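ATP-dependent Clp protease adapter protein ClpS 2 (Agrobacterium tumefaciens, PDB 4YJM) probably serves as an N-degron adaptor that binds the chaperone ClpA and modulates which substrates the ClpAP protease degrades. Local coordinates at residues K22-N30 and A61-C72. Sequence-based numbering, arbitrary orientation.
Sequences KLYKVMLLN and AHRFGSAVVVVC
Met27 folds its thioether over Val68, its non-hydrogen-bonded partner in the antiparallel pair formed by strands 23-29 and 66-72. Bends at chi2 and chi3 (-74°) turn the chain back across the strand, placing Met27 SD 3.5 Å from Val68 CG2. Met27 CE lies 3.5 Å from Ser66 OG. On the same face, the aliphatic part of Lys25 runs alongside Val71, with Lys25 CG 4.0 Å from Val71 CG2, and crosses Val68 at about a right angle, while its ammonium continues to a salt bridge with Glu100 of strand 97-101. A classic beta bulge interrupts the ladder: Val69 and Val70 together face Val26, with Val69 N bonded to Val26 O (2.7 Å) and Val26 N to Val70 O (2.8 Å). Val26 and Val70 point the same way, Val26 CG2 meeting Val70 CG1 at 3.6 Å, and Val69 CG2 reaches Leu28 CB on the face carrying Val26 and Leu28, which helices 51-64 and 74-91 cover. Strand 23-29 is the middle strand of the three-stranded antiparallel ClpS sheet, with 97-101 along its other edge. Beyond Gly65, whose carbonyl accepts from Asn30 N, Asn30 OD1 sits at the edge of the weakly ordered His62 ring, amide and ring planes 78° apart; a water apparently joins Asn30 OD1 to His62 ND1.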
loop_
_atom_site.group_PDB
_atom_site.type_symbol
_atom_site.label_atom_id
_atom_site.label_comp_id
_atom_site.label_asym_id
_atom_site.label_seq_id
_atom_site.Cartn_x
_atom_site.Cartn_y
_atom_site.Cartn_z
ATOM N N LYS A 22 3.612 -19.239 0.512
ATOM C CA LYS A 22 3.866 -18.238 1.555
ATOM C C LYS A 22 3.443 -16.886 1.009
ATOM O O LYS A 22 4.014 -16.366 0.040
ATOM C CB LYS A 22 5.343 -18.234 1.968
ATOM C CG LYS A 22 5.717 -17.251 3.077
ATOM C CD LYS A 22 7.233 -17.256 3.293
ATOM C CE LYS A 22 7.628 -16.465 4.508
ATOM N NZ LYS A 22 9.100 -16.406 4.696
ATOM N N LEU A 23 2.367 -16.361 1.569
ATOM C CA LEU A 23 1.780 -15.108 1.119
ATOM C C LEU A 23 2.451 -13.920 1.778
ATOM O O LEU A 23 3.064 -14.054 2.853
ATOM C CB LEU A 23 0.277 -15.095 1.409
ATOM C CG LEU A 23 -0.538 -16.207 0.741
ATOM C CD1 LEU A 23 -2.003 -15.936 1.028
ATOM C CD2 LEU A 23 -0.306 -16.254 -0.743
ATOM N N TYR A 24 2.370 -12.771 1.107
ATOM C CA TYR A 24 3.042 -11.541 1.518
ATOM C C TYR A 24 2.034 -10.414 1.698
ATOM O O TYR A 24 1.152 -10.192 0.864
ATOM C CB TYR A 24 4.116 -11.131 0.495
ATOM C CG TYR A 24 5.411 -11.860 0.698
ATOM C CD1 TYR A 24 5.495 -13.232 0.518
ATOM C CD2 TYR A 24 6.558 -11.188 1.109
ATOM C CE1 TYR A 24 6.677 -13.929 0.756
ATOM C CE2 TYR A 24 7.760 -11.875 1.328
ATOM C CZ TYR A 24 7.806 -13.256 1.131
ATOM O OH TYR A 24 8.979 -13.973 1.339
ATOM N N LYS A 25 2.153 -9.728 2.819
ATOM C CA LYS A 25 1.361 -8.525 3.066
ATOM C C LYS A 25 1.918 -7.387 2.232
ATOM O O LYS A 25 3.133 -7.223 2.144
ATOM C CB LYS A 25 1.415 -8.145 4.543
ATOM C CG LYS A 25 0.929 -9.216 5.483
ATOM C CD LYS A 25 0.974 -8.784 6.946
ATOM C CE LYS A 25 2.373 -8.701 7.433
ATOM N NZ LYS A 25 2.465 -8.593 8.919
ATOM N N VAL A 26 1.047 -6.612 1.617
ATOM C CA VAL A 26 1.444 -5.300 1.113
ATOM C C VAL A 26 1.053 -4.259 2.165
ATOM O O VAL A 26 -0.114 -4.189 2.548
ATOM C CB VAL A 26 0.760 -4.985 -0.246
ATOM C CG1 VAL A 26 1.159 -3.599 -0.733
ATOM C CG2 VAL A 26 1.114 -6.053 -1.263
ATOM N N MET A 27 2.026 -3.474 2.606
ATOM C CA MET A 27 1.872 -2.481 3.674
ATOM C C MET A 27 1.950 -1.096 3.079
ATOM O O MET A 27 2.855 -0.814 2.332
ATOM C CB MET A 27 2.988 -2.590 4.747
ATOM C CG MET A 27 3.237 -3.992 5.319
ATOM S SD MET A 27 1.776 -4.577 6.134
ATOM C CE MET A 27 1.801 -3.589 7.654
ATOM N N LEU A 28 1.019 -0.235 3.444
ATOM C CA LEU A 28 1.168 1.213 3.288
ATOM C C LEU A 28 1.864 1.824 4.505
ATOM O O LEU A 28 1.440 1.595 5.657
ATOM C CB LEU A 28 -0.217 1.849 3.107
ATOM C CG LEU A 28 -0.228 3.379 3.227
ATOM C CD1 LEU A 28 0.441 4.009 1.998
ATOM C CD2 LEU A 28 -1.639 3.893 3.425
ATOM N N LEU A 29 2.887 2.656 4.274
ATOM C CA LEU A 29 3.591 3.353 5.358
ATOM C C LEU A 29 3.083 4.774 5.545
ATOM O O LEU A 29 2.733 5.443 4.583
ATOM C CB LEU A 29 5.108 3.421 5.113
ATOM C CG LEU A 29 5.847 2.115 4.819
ATOM C CD1 LEU A 29 7.361 2.400 4.826
ATOM C CD2 LEU A 29 5.514 1.039 5.844
ATOM N N ASN A 30 3.051 5.226 6.783
ATOM C CA ASN A 30 2.677 6.600 7.076
ATOM C C ASN A 30 3.733 7.559 6.580
ATOM O O ASN A 30 4.913 7.218 6.566
ATOM C CB ASN A 30 2.468 6.793 8.578
ATOM C CG ASN A 30 2.074 8.226 8.943
ATOM O OD1 ASN A 30 1.019 8.715 8.539
ATOM N ND2 ASN A 30 2.918 8.891 9.731
ATOM N N ALA A 61 -2.466 3.594 9.335
ATOM C CA ALA A 61 -1.058 3.836 9.085
ATOM C C ALA A 61 -0.594 5.016 9.956
ATOM O O ALA A 61 0.480 4.970 10.559
ATOM C CB ALA A 61 -0.817 4.109 7.593
ATOM N N HIS A 62 -1.428 6.047 10.053
ATOM C CA HIS A 62 -1.133 7.198 10.915
ATOM C C HIS A 62 -1.027 6.793 12.395
ATOM O O HIS A 62 -0.190 7.309 13.147
ATOM C CB HIS A 62 -2.200 8.265 10.757
ATOM C CG HIS A 62 -1.930 9.483 11.579
ATOM N ND1 HIS A 62 -1.008 10.434 11.212
ATOM C CD2 HIS A 62 -2.428 9.876 12.773
ATOM C CE1 HIS A 62 -0.965 11.381 12.134
ATOM N NE2 HIS A 62 -1.817 11.065 13.092
ATOM N N ARG A 63 -1.868 5.856 12.815
ATOM C CA ARG A 63 -1.903 5.446 14.212
ATOM C C ARG A 63 -0.740 4.512 14.556
ATOM O O ARG A 63 -0.177 4.600 15.650
ATOM C CB ARG A 63 -3.238 4.766 14.531
ATOM C CG ARG A 63 -3.272 4.063 15.880
ATOM C CD ARG A 63 -4.644 3.501 16.178
ATOM N NE ARG A 63 -5.619 4.550 16.468
ATOM C CZ ARG A 63 -5.903 5.005 17.686
ATOM N NH1 ARG A 63 -5.292 4.511 18.756
ATOM N NH2 ARG A 63 -6.807 5.961 17.836
ATOM N N PHE A 64 -0.373 3.628 13.629
ATOM C CA PHE A 64 0.584 2.568 13.941
ATOM C C PHE A 64 1.913 2.659 13.184
ATOM O O PHE A 64 2.856 1.937 13.519
ATOM C CB PHE A 64 -0.058 1.203 13.670
ATOM C CG PHE A 64 -1.164 0.852 14.625
ATOM C CD1 PHE A 64 -0.883 0.543 15.943
ATOM C CD2 PHE A 64 -2.483 0.825 14.205
ATOM C CE1 PHE A 64 -1.894 0.221 16.825
ATOM C CE2 PHE A 64 -3.497 0.499 15.086
ATOM C CZ PHE A 64 -3.201 0.198 16.395
ATOM N N GLY A 65 1.974 3.537 12.187
ATOM C CA GLY A 65 3.115 3.673 11.272
ATOM C C GLY A 65 2.963 2.976 9.915
ATOM O O GLY A 65 3.528 3.405 8.901
ATOM N N SER A 66 2.198 1.888 9.888
ATOM C CA SER A 66 1.881 1.180 8.645
ATOM C C SER A 66 0.502 0.516 8.707
ATOM O O SER A 66 -0.039 0.374 9.791
ATOM C CB SER A 66 2.925 0.110 8.378
ATOM O OG SER A 66 2.941 -0.807 9.460
ATOM N N ALA A 67 -0.021 0.073 7.557
ATOM C CA ALA A 67 -1.322 -0.614 7.474
ATOM C C ALA A 67 -1.332 -1.638 6.346
ATOM O O ALA A 67 -0.775 -1.375 5.283
ATOM C CB ALA A 67 -2.436 0.382 7.245
ATOM N N VAL A 68 -1.944 -2.809 6.588
ATOM C CA VAL A 68 -2.034 -3.840 5.557
ATOM C C VAL A 68 -3.053 -3.451 4.523
ATOM O O VAL A 68 -4.181 -3.101 4.866
ATOM C CB VAL A 68 -2.424 -5.225 6.144
ATOM C CG1 VAL A 68 -2.467 -6.291 5.028
ATOM C CG2 VAL A 68 -1.416 -5.646 7.218
ATOM N N VAL A 69 -2.674 -3.584 3.263
ATOM C CA VAL A 69 -3.546 -3.277 2.118
ATOM C C VAL A 69 -4.183 -4.536 1.548
ATOM O O VAL A 69 -5.397 -4.613 1.375
ATOM C CB VAL A 69 -2.750 -2.553 1.017
ATOM C CG1 VAL A 69 -3.642 -2.208 -0.189
ATOM C CG2 VAL A 69 -2.189 -1.287 1.588
ATOM N N VAL A 70 -3.348 -5.545 1.340
ATOM C CA VAL A 70 -3.741 -6.810 0.748
ATOM C C VAL A 70 -2.693 -7.860 1.163
ATOM O O VAL A 70 -1.574 -7.489 1.517
ATOM C CB VAL A 70 -3.861 -6.691 -0.782
ATOM C CG1 VAL A 70 -2.491 -6.418 -1.421
ATOM C CG2 VAL A 70 -4.512 -7.915 -1.388
ATOM N N VAL A 71 -3.058 -9.140 1.120
ATOM C CA VAL A 71 -2.088 -10.225 1.358
ATOM C C VAL A 71 -2.237 -11.194 0.172
ATOM O O VAL A 71 -3.323 -11.711 -0.115
ATOM C CB VAL A 71 -2.336 -10.958 2.665
ATOM C CG1 VAL A 71 -1.161 -11.925 2.974
ATOM C CG2 VAL A 71 -2.608 -9.987 3.841
ATOM N N CYS A 72 -1.147 -11.381 -0.582
ATOM C CA CYS A 72 -1.239 -12.122 -1.837
ATOM C C CYS A 72 0.086 -12.813 -2.166
ATOM O O CYS A 72 1.039 -12.739 -1.405
ATOM C CB CYS A 72 -1.644 -11.194 -2.982
ATOM S SG CYS A 72 -0.522 -9.805 -3.245
HETATM O O HOH W 1 -0.645 11.106 8.443
#